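Local coordinates for sulfur oxidation protein soxB (Thermus thermophilus, PDB 2WDD) that hydrolyses a sulfur–sulfur bond in the sulfur oxidation (Sox) pathway, probably releasing sulfate from a cysteine S-thiosulfonate at a site with two manganese ions, at residues A[37-41]-A[135-139]; A[44-48]-A[307-311]; A[142-146]-A[172-176]; A[404-410]-A[422-427]. All blocks are in the same frame, centred on the assembly; numbering follows the deposited sequence.

Contact 1 of 4, residues A[37-41]-A[135-139]. With MN (manganese (II) ion), chain G.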
loop_
_atom_site.group_PDB
_atom_site.type_symbol
_atom_site.label_atom_id
_atom_site.label_comp_id
_atom_site.label_asym_id
_atom_site.label_seq_id
_atom_site.Cartn_x
_atom_site.Cartn_y
_atom_site.Cartn_z
ATOM N N LEU A 37 5.897 -1.146 3.289
ATOM C CA LEU A 37 7.003 -0.194 3.184
ATOM C C LEU A 37 7.277 0.171 1.722
ATOM O O LEU A 37 7.726 1.277 1.435
ATOM C CB LEU A 37 8.260 -0.805 3.800
ATOM C CG LEU A 37 9.539 0.032 3.833
ATOM C CD1 LEU A 37 9.366 1.311 4.627
ATOM C CD2 LEU A 37 10.676 -0.783 4.407
ATOM N N HIS A 38 7.069 -0.785 0.823
ATOM C CA HIS A 38 7.291 -0.557 -0.598
ATOM C C HIS A 38 8.676 0.035 -0.864
ATOM O O HIS A 38 8.844 1.020 -1.595
ATOM C CB HIS A 38 6.167 0.270 -1.201
ATOM C CG HIS A 38 4.902 -0.507 -1.418
ATOM N ND1 HIS A 38 4.723 -1.370 -2.483
ATOM C CD2 HIS A 38 3.759 -0.568 -0.690
ATOM C CE1 HIS A 38 3.507 -1.883 -2.432
ATOM N NE2 HIS A 38 2.912 -1.431 -1.340
ATOM N N GLY A 39 9.667 -0.601 -0.243
ATOM C CA GLY A 39 11.078 -0.290 -0.397
ATOM C C GLY A 39 11.532 1.131 -0.127
ATOM O O GLY A 39 12.626 1.525 -0.548
ATOM N N GLN A 40 10.709 1.905 0.577
ATOM C CA GLN A 40 11.020 3.308 0.831
ATOM C C GLN A 40 12.163 3.478 1.809
ATOM O O GLN A 40 11.991 3.423 3.023
ATOM C CB GLN A 40 9.764 4.073 1.229
ATOM C CG GLN A 40 8.737 4.112 0.087
ATOM C CD GLN A 40 9.309 4.797 -1.140
ATOM O OE1 GLN A 40 9.656 5.977 -1.084
ATOM N NE2 GLN A 40 9.482 4.040 -2.230
ATOM N N ALA A 41 13.352 3.659 1.249
ATOM C CA ALA A 41 14.569 3.693 2.043
ATOM C C ALA A 41 14.849 4.985 2.786
ATOM O O ALA A 41 15.567 4.991 3.794
ATOM C CB ALA A 41 15.754 3.329 1.163
ATOM N N THR A 135 9.787 -4.301 -2.840
ATOM C CA THR A 135 9.659 -3.690 -4.148
ATOM C C THR A 135 9.286 -2.225 -4.158
ATOM O O THR A 135 8.965 -1.635 -3.118
ATOM C CB THR A 135 8.598 -4.489 -4.944
ATOM O OG1 THR A 135 7.390 -4.573 -4.166
ATOM C CG2 THR A 135 9.095 -5.910 -5.214
ATOM N N ASN A 136 9.299 -1.663 -5.367
ATOM C CA ASN A 136 8.782 -0.316 -5.635
ATOM C C ASN A 136 9.555 0.877 -5.089
ATOM O O ASN A 136 8.973 1.816 -4.549
ATOM C CB ASN A 136 7.305 -0.242 -5.259
ATOM C CG ASN A 136 6.554 -1.493 -5.661
ATOM O OD1 ASN A 136 6.007 -2.202 -4.819
ATOM N ND2 ASN A 136 6.554 -1.789 -6.956
ATOM N N SER A 137 10.868 0.868 -5.284
ATOM C CA SER A 137 11.690 1.986 -4.852
ATOM C C SER A 137 12.979 1.941 -5.642
ATOM O O SER A 137 13.270 0.947 -6.289
ATOM C CB SER A 137 12.004 1.893 -3.359
ATOM O OG SER A 137 12.965 0.871 -3.107
ATOM N N GLY A 138 13.740 3.027 -5.593
ATOM C CA GLY A 138 15.014 3.074 -6.288
ATOM C C GLY A 138 15.941 1.993 -5.761
ATOM O O GLY A 138 16.505 1.212 -6.533
ATOM N N LEU A 139 16.099 1.939 -4.441
ATOM C CA LEU A 139 16.969 0.949 -3.817
ATOM C C LEU A 139 16.590 -0.454 -4.259
ATOM O O LEU A 139 17.457 -1.287 -4.554
ATOM C CB LEU A 139 16.872 1.030 -2.295
ATOM C CG LEU A 139 17.678 -0.003 -1.503
ATOM C CD1 LEU A 139 19.176 0.318 -1.569
ATOM C CD2 LEU A 139 17.201 -0.028 -0.050
HETATM MN MN MN G . 0.990 -2.273 -0.543
HETATM O O HOH W 1 11.934 5.125 -4.277
HETATM O O HOH W 2 -0.791 -3.196 -1.097
#
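H38 and G39, the central residues of a type I' turn from L37 to Q40, run beside N136 and S137, with the CA atoms of G39 and S137 5.0 Å apart. The side chains of H38 and N136 lie next to each other and point the same way. In the ring plane, H38 ND1 donates to N136 OD1 at 2.8 Å with an N-H...O angle of 155°, while on the far side of the ring H38 NE2 binds a manganese ion at 2.2 Å. The ring is thus gripped at both nitrogens and its rotation fixed. N136 is positioned in turn by T135, whose OG1 donates to N136 OD1 (2.8 Å) from the opposite face of the amide, so that 135-136 forms a second shell behind the metal ligand. D36, D132, H288 and a water complete the coordination; D36-L37-H38 is the Asp-X-His signature of metallophosphatase-like folds. S137 is the N-cap of helix 138-143. Its OG donates to G39 O at 2.7 Å, arriving above the carbonyl plane, and also caps S140 N. Q40 starts out away from 135-139 but folds back at chi2 (-60°), which lets NE2 donate to H38 O at 3.2 Å and brace the turn from within. Further out, A41 CB meets L139 CD2 at 3.9 Å. That apolar end packs on M104 of helix 104-120 and L349 of helix 343-353, while L37 reaches W151 of helix 146-155; the two segments follow the neighbouring parallel strands 29-34 and 124-129, the second running into helix 138-143.

Contact 2 of 4, residues A[44-48]-A[307-311]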
loop_
_atom_site.group_PDB
_atom_site.type_symbol
_atom_site.label_atom_id
_atom_site.label_comp_id
_atom_site.label_asym_id
_atom_site.label_seq_id
_atom_site.Cartn_x
_atom_site.Cartn_y
_atom_site.Cartn_z
ATOM N N HIS A 44 10.529 10.594 3.631
ATOM C CA HIS A 44 9.797 11.204 2.534
ATOM C C HIS A 44 8.441 11.656 3.061
ATOM O O HIS A 44 8.203 11.610 4.269
ATOM C CB HIS A 44 9.660 10.218 1.351
ATOM C CG HIS A 44 8.818 9.015 1.643
ATOM N ND1 HIS A 44 7.694 8.701 0.908
ATOM C CD2 HIS A 44 8.941 8.040 2.574
ATOM C CE1 HIS A 44 7.149 7.596 1.387
ATOM N NE2 HIS A 44 7.869 7.190 2.418
ATOM N N TYR A 45 7.544 12.072 2.182
ATOM C CA TYR A 45 6.227 12.495 2.640
ATOM C C TYR A 45 5.196 11.565 2.054
ATOM O O TYR A 45 5.364 11.082 0.944
ATOM C CB TYR A 45 5.962 13.937 2.235
ATOM C CG TYR A 45 7.006 14.877 2.783
ATOM C CD1 TYR A 45 6.894 15.402 4.068
ATOM C CD2 TYR A 45 8.144 15.177 2.042
ATOM C CE1 TYR A 45 7.877 16.244 4.584
ATOM C CE2 TYR A 45 9.131 16.018 2.550
ATOM C CZ TYR A 45 8.974 16.566 3.807
ATOM O OH TYR A 45 9.956 17.397 4.311
ATOM N N PHE A 46 4.138 11.291 2.815
ATOM C CA PHE A 46 3.094 10.377 2.349
ATOM C C PHE A 46 1.749 10.794 2.937
ATOM O O PHE A 46 1.449 10.503 4.101
ATOM C CB PHE A 46 3.432 8.939 2.763
ATOM C CG PHE A 46 2.561 7.889 2.109
ATOM C CD1 PHE A 46 2.955 7.269 0.927
ATOM C CD2 PHE A 46 1.362 7.505 2.690
ATOM C CE1 PHE A 46 2.163 6.299 0.337
ATOM C CE2 PHE A 46 0.555 6.545 2.097
ATOM C CZ PHE A 46 0.959 5.940 0.917
ATOM N N MET A 47 0.952 11.485 2.124
ATOM C CA MET A 47 -0.355 11.958 2.550
ATOM C C MET A 47 -1.424 10.892 2.366
ATOM O O MET A 47 -1.462 10.207 1.341
ATOM C CB MET A 47 -0.741 13.191 1.730
ATOM C CG MET A 47 -2.021 13.860 2.206
ATOM S SD MET A 47 -2.479 15.245 1.145
ATOM C CE MET A 47 -3.419 14.345 -0.080
ATOM N N GLU A 48 -2.328 10.794 3.338
ATOM C CA GLU A 48 -3.455 9.885 3.214
ATOM C C GLU A 48 -4.421 10.405 2.156
ATOM O O GLU A 48 -4.405 11.583 1.793
ATOM C CB GLU A 48 -4.171 9.710 4.558
ATOM C CG GLU A 48 -3.278 9.038 5.597
ATOM C CD GLU A 48 -2.886 7.620 5.200
ATOM O OE1 GLU A 48 -3.771 6.835 4.800
ATOM O OE2 GLU A 48 -1.681 7.305 5.239
ATOM N N ALA A 307 1.723 2.326 5.796
ATOM C CA ALA A 307 2.522 2.154 4.585
ATOM C C ALA A 307 3.711 3.079 4.509
ATOM O O ALA A 307 3.759 4.100 5.194
ATOM C CB ALA A 307 1.645 2.396 3.364
ATOM N N ALA A 308 4.636 2.724 3.616
ATOM C CA ALA A 308 5.759 3.571 3.241
ATOM C C ALA A 308 6.686 3.982 4.382
ATOM O O ALA A 308 7.406 4.986 4.277
ATOM C CB ALA A 308 5.222 4.810 2.509
ATOM N N GLY A 309 6.633 3.217 5.474
ATOM C CA GLY A 309 7.435 3.446 6.671
ATOM C C GLY A 309 6.921 4.554 7.572
ATOM O O GLY A 309 7.627 5.024 8.475
ATOM N N LYS A 310 5.693 4.997 7.343
ATOM C CA LYS A 310 5.224 6.127 8.129
ATOM C C LYS A 310 4.971 5.871 9.597
ATOM O O LYS A 310 5.069 6.797 10.409
ATOM C CB LYS A 310 4.063 6.860 7.455
ATOM C CG LYS A 310 2.723 6.167 7.508
ATOM C CD LYS A 310 1.720 6.852 6.554
ATOM C CE LYS A 310 1.338 8.259 7.016
ATOM N NZ LYS A 310 0.226 8.875 6.183
ATOM N N ALA A 311 4.644 4.631 9.945
ATOM C CA ALA A 311 4.312 4.308 11.320
ATOM C C ALA A 311 4.770 2.927 11.729
ATOM O O ALA A 311 4.815 2.002 10.921
ATOM C CB ALA A 311 2.804 4.412 11.513
#
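K310 leaves the backbone with CG set between N and the carbonyl carbon (chi1 75°) and turns again at chi3 (-68°), which delivers NZ to F46 O and E48. E48 bends back at chi2 to meet it: NZ forms a 2.6 Å salt bridge with E48 OE2 on the anti lone pair, and donates to F46 O at 2.9 Å. L85 O is a further partner of this buried ammonium group. K310 closes a type I' turn that starts at A307, with A308 and G309 both at positive phi. The turn links strands 300-304 and 311-320, which belong to the two separate six-stranded mixed sheets of the metallophosphatase-like sandwich, and puts A307 CB close to the metal ligands D36 and H288. Within the turn, A308 O accepts from H44 NE2 at 2.9 Å, nearly straight (172°) and in the carbonyl plane on a lone pair; H44 ND1 is bonded to T408 OG1, so both ring nitrogens are engaged. A308 CB touches that imidazole at CE1 (3.6 Å). F46 is modelled in two conformers, and in one of them A308 CB also makes an off-centre CH-pi contact, 4.2 Å from the phenyl centroid.

Contact 3 of 4, residues A[142-146]-A[172-176]; sequences LTRGE and RVEEL
R172 uses its guanidinium to hold two carbonyls at the end of helix 138-143: NE donates to R144 O at 2.9 Å, almost straight (170°), and NH2 to T143 O at 2.9 Å with a more bent angle of 139°. Both acceptors lie near the guanidinium plane. The helix ends here in a Schellman motif, R144 taking positive phi, and G145 occupies the N-cap position of the next helix, 146-155. T143 O is shared, since E146 N reaches it from the face opposite to R172 NH2. A bend at chi2 in R172 turns its chain toward these carbonyls from helix 170-179. On one face of the R172 group lies the guanidinium of R144, stacked with centres 3.7 Å apart and planes at 23°. Pairing of like charges is probably eased by nearby carboxylates. In one of the two E175 conformers, OE1 takes a salt bridge from R172 NH1 and a water that links it to R144 NH1; E146 OE1 makes a long salt bridge with R172 NH2 (3.8 Å). A second water joins R172 NH1 to E146 OE1, while E146 OE2 pairs with R150. Beneath this partly solvent-accessible network, L176 fills the other side. Its CD2 sits off-centre over the R172 face opposite R144 and touches E146 CA at 3.8 Å, and its CD1 comes within 3.6 Å of R144 O.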
loop_
_atom_site.group_PDB
_atom_site.type_symbol
_atom_site.label_atom_id
_atom_site.label_comp_id
_atom_site.label_asym_id
_atom_site.label_seq_id
_atom_site.Cartn_x
_atom_site.Cartn_y
_atom_site.Cartn_z
ATOM N N LEU A 142 17.343 -1.106 -8.112
ATOM C CA LEU A 142 18.787 -1.170 -8.342
ATOM C C LEU A 142 19.445 -2.444 -7.843
ATOM O O LEU A 142 20.587 -2.736 -8.208
ATOM C CB LEU A 142 19.478 0.043 -7.723
ATOM C CG LEU A 142 19.282 1.358 -8.488
ATOM C CD1 LEU A 142 19.651 2.576 -7.628
ATOM C CD2 LEU A 142 20.084 1.344 -9.784
ATOM N N THR A 143 18.759 -3.171 -6.967
ATOM C CA THR A 143 19.316 -4.388 -6.377
ATOM C C THR A 143 18.387 -5.587 -6.529
ATOM O O THR A 143 18.592 -6.627 -5.894
ATOM C CB THR A 143 19.645 -4.166 -4.891
ATOM O OG1 THR A 143 18.428 -3.908 -4.160
ATOM C CG2 THR A 143 20.576 -2.982 -4.729
ATOM N N ARG A 144 17.344 -5.431 -7.341
ATOM C CA ARG A 144 16.341 -6.475 -7.503
ATOM C C ARG A 144 15.869 -6.979 -6.134
ATOM O O ARG A 144 15.750 -8.187 -5.905
ATOM C CB ARG A 144 16.837 -7.620 -8.391
ATOM C CG ARG A 144 16.872 -7.260 -9.877
ATOM C CD ARG A 144 17.548 -8.355 -10.701
ATOM N NE ARG A 144 18.851 -8.704 -10.140
ATOM C CZ ARG A 144 19.247 -9.947 -9.886
ATOM N NH1 ARG A 144 18.445 -10.971 -10.149
ATOM N NH2 ARG A 144 20.447 -10.167 -9.370
ATOM N N GLY A 145 15.615 -6.035 -5.226
ATOM C CA GLY A 145 15.119 -6.320 -3.889
ATOM C C GLY A 145 16.149 -6.666 -2.826
ATOM O O GLY A 145 15.856 -6.601 -1.634
ATOM N N GLU A 146 17.357 -7.035 -3.244
ATOM C CA GLU A 146 18.369 -7.464 -2.283
ATOM C C GLU A 146 18.673 -6.506 -1.137
ATOM O O GLU A 146 18.804 -6.930 0.015
ATOM C CB GLU A 146 19.657 -7.890 -2.987
ATOM C CG GLU A 146 20.731 -8.353 -2.004
ATOM C CD GLU A 146 22.025 -8.765 -2.687
ATOM O OE1 GLU A 146 22.040 -8.887 -3.929
ATOM O OE2 GLU A 146 23.029 -8.961 -1.977
ATOM N N ARG A 172 13.746 -15.230 -8.117
ATOM C CA ARG A 172 14.389 -14.218 -7.284
ATOM C C ARG A 172 13.843 -14.239 -5.864
ATOM O O ARG A 172 14.584 -14.014 -4.910
ATOM C CB ARG A 172 14.214 -12.826 -7.884
ATOM C CG ARG A 172 14.894 -11.715 -7.102
ATOM C CD ARG A 172 16.395 -11.947 -6.920
ATOM N NE ARG A 172 17.093 -10.729 -6.528
ATOM C CZ ARG A 172 18.409 -10.645 -6.353
ATOM N NH1 ARG A 172 19.175 -11.719 -6.513
ATOM N NH2 ARG A 172 18.964 -9.487 -6.041
ATOM N N VAL A 173 12.541 -14.473 -5.722
ATOM C CA VAL A 173 11.951 -14.521 -4.387
ATOM C C VAL A 173 12.605 -15.642 -3.586
ATOM O O VAL A 173 12.986 -15.458 -2.431
ATOM C CB VAL A 173 10.418 -14.656 -4.429
ATOM C CG1 VAL A 173 9.874 -14.971 -3.029
ATOM C CG2 VAL A 173 9.781 -13.370 -4.990
ATOM N N GLU A 174 12.774 -16.801 -4.212
ATOM C CA GLU A 174 13.415 -17.915 -3.507
ATOM C C GLU A 174 14.863 -17.600 -3.125
ATOM O O GLU A 174 15.314 -17.931 -2.025
ATOM C CB GLU A 174 13.228 -19.223 -4.271
ATOM C CG GLU A 174 11.747 -19.493 -4.533
ATOM C CD GLU A 174 11.411 -20.952 -4.769
ATOM O OE1 GLU A 174 10.394 -21.213 -5.448
ATOM O OE2 GLU A 174 12.129 -21.831 -4.247
ATOM N N GLU A 175 15.579 -16.905 -4.004
ATOM C CA GLU A 175 16.947 -16.488 -3.720
ATOM C C GLU A 175 16.946 -15.554 -2.515
ATOM O O GLU A 175 17.760 -15.686 -1.593
ATOM C CB GLU A 175 17.529 -15.734 -4.921
ATOM C CG GLU A 175 18.312 -16.593 -5.893
ATOM C CD GLU A 175 19.009 -15.772 -6.958
ATOM O OE1 GLU A 175 18.443 -14.745 -7.392
ATOM O OE2 GLU A 175 20.129 -16.153 -7.358
ATOM N N LEU A 176 16.030 -14.588 -2.534
ATOM C CA LEU A 176 15.952 -13.620 -1.459
ATOM C C LEU A 176 15.516 -14.225 -0.130
ATOM O O LEU A 176 15.956 -13.782 0.924
ATOM C CB LEU A 176 15.067 -12.438 -1.857
ATOM C CG LEU A 176 15.678 -11.563 -2.955
ATOM C CD1 LEU A 176 14.714 -10.432 -3.331
ATOM C CD2 LEU A 176 17.014 -11.008 -2.476
HETATM O O HOH W 3 19.887 -13.555 -9.445
HETATM O O HOH W 4 22.104 -11.176 -6.163
#

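Contact 4 of 4, residues A[404-410]-A[422-427]; sequences VRWGTTI and YAYTGF. With TBU (tertiary-butyl alcohol), chain D.
W406 presents the edge of its six-membered ring to the face of F427, an inclined edge-to-face pair with centroids 4.8 Å apart and planes at 58°. V404 CG2 covers one face of the indole over its centre, and A423 O lies at its edge, 3.1 Å from W406 CE3. CG of W406 stands between its backbone N and carbonyl carbon (chi1 44°), which swings the benzene end of the indole onto the backbone at 423-424. Y424 carries the second aromatic contact. T408 CG2 sits over one face, 3.8 Å from the ring centroid, in a CH-pi contact; W381 stacks on the tyrosine as well, and I410 CG1 touches the edge. Y424 OH makes a weak hydrogen bond to T408 O (2.8 Å). Between the two rings the backbones come close at G407, whose CA-H points at A423 O (3.3 Å), and a water donates to both W406 O and Y424 O. W406 in turn stacks on the manganese ligand H38, and its side chain comes within about 3 Å (nearest atoms) of a bound sulfate. The packing thus probably helps to set one aromatic wall of the metal site, consistent with the interdomain active site of 5'-nucleotidase relatives.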
loop_
_atom_site.group_PDB
_atom_site.type_symbol
_atom_site.label_atom_id
_atom_site.label_comp_id
_atom_site.label_asym_id
_atom_site.label_seq_id
_atom_site.Cartn_x
_atom_site.Cartn_y
_atom_site.Cartn_z
ATOM N N VAL A 404 -2.636 2.337 -7.855
ATOM C CA VAL A 404 -1.954 1.628 -6.778
ATOM C C VAL A 404 -1.952 2.510 -5.533
ATOM O O VAL A 404 -2.072 3.739 -5.619
ATOM C CB VAL A 404 -0.528 1.208 -7.163
ATOM C CG1 VAL A 404 -0.547 0.160 -8.269
ATOM C CG2 VAL A 404 0.348 2.425 -7.529
ATOM N N ARG A 405 -1.815 1.874 -4.373
ATOM C CA ARG A 405 -1.795 2.651 -3.136
ATOM C C ARG A 405 -0.397 2.996 -2.651
ATOM O O ARG A 405 -0.242 3.700 -1.659
ATOM C CB ARG A 405 -2.659 2.022 -2.035
ATOM C CG ARG A 405 -4.153 2.253 -2.277
ATOM C CD ARG A 405 -5.055 1.686 -1.187
ATOM N NE ARG A 405 -6.452 1.923 -1.537
ATOM C CZ ARG A 405 -7.474 1.734 -0.713
ATOM N NH1 ARG A 405 -8.707 1.990 -1.131
ATOM N NH2 ARG A 405 -7.265 1.270 0.512
ATOM N N TRP A 406 0.630 2.540 -3.375
ATOM C CA TRP A 406 1.999 2.914 -3.033
ATOM C C TRP A 406 2.422 4.181 -3.804
ATOM O O TRP A 406 1.814 4.549 -4.812
ATOM C CB TRP A 406 2.993 1.783 -3.294
ATOM C CG TRP A 406 2.831 1.032 -4.589
ATOM C CD1 TRP A 406 2.106 -0.116 -4.780
ATOM C CD2 TRP A 406 3.586 1.229 -5.798
ATOM N NE1 TRP A 406 2.319 -0.610 -6.046
ATOM C CE2 TRP A 406 3.227 0.192 -6.692
ATOM C CE3 TRP A 406 4.520 2.184 -6.213
ATOM C CZ2 TRP A 406 3.759 0.101 -7.983
ATOM C CZ3 TRP A 406 5.038 2.099 -7.491
ATOM C CH2 TRP A 406 4.660 1.058 -8.361
ATOM N N GLY A 407 3.438 4.868 -3.296
ATOM C CA GLY A 407 3.864 6.114 -3.903
ATOM C C GLY A 407 4.493 7.018 -2.857
ATOM O O GLY A 407 5.007 6.557 -1.836
ATOM N N THR A 408 4.457 8.319 -3.118
ATOM C CA THR A 408 5.070 9.291 -2.226
ATOM C C THR A 408 4.349 10.609 -2.465
ATOM O O THR A 408 3.467 10.687 -3.325
ATOM C CB THR A 408 6.592 9.343 -2.488
ATOM O OG1 THR A 408 7.259 10.061 -1.445
ATOM C CG2 THR A 408 6.884 10.002 -3.823
ATOM N N THR A 409 4.700 11.635 -1.706
ATOM C CA THR A 409 4.042 12.924 -1.844
ATOM C C THR A 409 5.102 14.014 -2.002
ATOM O O THR A 409 6.017 14.094 -1.196
ATOM C CB THR A 409 3.153 13.207 -0.604
ATOM O OG1 THR A 409 2.216 12.136 -0.413
ATOM C CG2 THR A 409 2.398 14.510 -0.770
ATOM N N ILE A 410 4.967 14.846 -3.031
ATOM C CA ILE A 410 5.918 15.943 -3.280
ATOM C C ILE A 410 5.319 17.247 -2.775
ATOM O O ILE A 410 4.209 17.616 -3.144
ATOM C CB ILE A 410 6.229 16.063 -4.784
ATOM C CG1 ILE A 410 6.593 14.698 -5.360
ATOM C CG2 ILE A 410 7.349 17.075 -5.025
ATOM C CD1 ILE A 410 7.778 14.096 -4.692
ATOM N N TYR A 422 10.774 6.369 -9.153
ATOM C CA TYR A 422 10.740 4.942 -8.838
ATOM C C TYR A 422 9.740 4.652 -7.715
ATOM O O TYR A 422 9.069 3.622 -7.731
ATOM C CB TYR A 422 12.122 4.424 -8.452
ATOM C CG TYR A 422 13.163 4.478 -9.560
ATOM C CD1 TYR A 422 12.867 4.056 -10.848
ATOM C CD2 TYR A 422 14.452 4.936 -9.295
ATOM C CE1 TYR A 422 13.824 4.120 -11.860
ATOM C CE2 TYR A 422 15.417 4.993 -10.297
ATOM C CZ TYR A 422 15.094 4.580 -11.568
ATOM O OH TYR A 422 16.050 4.634 -12.557
ATOM N N ALA A 423 9.593 5.579 -6.772
ATOM C CA ALA A 423 8.589 5.409 -5.713
ATOM C C ALA A 423 7.164 5.406 -6.285
ATOM O O ALA A 423 6.273 4.753 -5.751
ATOM C CB ALA A 423 8.714 6.509 -4.671
ATOM N N TYR A 424 6.952 6.168 -7.355
ATOM C CA TYR A 424 5.641 6.265 -7.975
ATOM C C TYR A 424 5.392 5.234 -9.068
ATOM O O TYR A 424 4.241 4.871 -9.333
ATOM C CB TYR A 424 5.505 7.630 -8.651
ATOM C CG TYR A 424 5.195 8.797 -7.745
ATOM C CD1 TYR A 424 4.015 8.836 -7.001
ATOM C CD2 TYR A 424 5.989 9.947 -7.789
ATOM C CE1 TYR A 424 3.673 9.977 -6.258
ATOM C CE2 TYR A 424 5.660 11.092 -7.060
ATOM C CZ TYR A 424 4.511 11.097 -6.283
ATOM O OH TYR A 424 4.187 12.238 -5.570
ATOM N N THR A 425 6.446 4.872 -9.804
ATOM C CA THR A 425 6.268 4.041 -10.991
ATOM C C THR A 425 7.233 2.871 -11.098
ATOM O O THR A 425 7.413 2.308 -12.193
ATOM C CB THR A 425 6.365 4.895 -12.288
ATOM O OG1 THR A 425 7.698 5.408 -12.436
ATOM C CG2 THR A 425 5.366 6.055 -12.282
ATOM N N GLY A 426 7.848 2.513 -9.976
ATOM C CA GLY A 426 8.820 1.438 -9.919
ATOM C C GLY A 426 8.251 0.035 -9.997
ATOM O O GLY A 426 8.505 -0.794 -9.110
ATOM N N PHE A 427 7.454 -0.228 -11.029
ATOM C CA PHE A 427 6.959 -1.579 -11.311
ATOM C C PHE A 427 8.123 -2.328 -11.952
ATOM O O PHE A 427 8.891 -1.740 -12.711
ATOM C CB PHE A 427 5.879 -1.541 -12.405
ATOM C CG PHE A 427 4.618 -0.832 -12.005
ATOM C CD1 PHE A 427 3.498 -1.557 -11.603
ATOM C CD2 PHE A 427 4.525 0.550 -12.093
ATOM C CE1 PHE A 427 2.302 -0.909 -11.259
ATOM C CE2 PHE A 427 3.345 1.208 -11.736
ATOM C CZ PHE A 427 2.250 0.484 -11.289
HETATM O O TBU D . 15.767 0.965 -13.009
HETATM C C TBU D . 16.775 0.075 -13.488
HETATM C C1 TBU D . 17.886 0.850 -14.169
HETATM C C2 TBU D . 17.348 -0.697 -12.301
HETATM C C3 TBU D . 16.162 -0.884 -14.512
HETATM O O HOH W 5 2.204 5.512 -7.428
#

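Overall arrangement
Contacts 1, 2 and 4 gather around the manganese site, while contact 3 lies farther out. Contacts 1 and 4 are closest, centres 9 Å apart: H38 CE1 is 3.3 Å from W406 CD1, and N136 ND2 probably donates to G426 O at 3.1 Å. Contact 2, its centre 12 Å from that of contact 1, packs its 307-311 turn on L37. It is also joined to contact 4, where T409 N lies 2.8 Å from Y45 O, probably hydrogen-bonded. The 404-410 loop thereby touches both 37-41 and 44-48, two parts of the single loop after strand 29-34. Contact 3, centred 12 Å from contact 1, shares helix 138-143 with it and fixes that helix's far end.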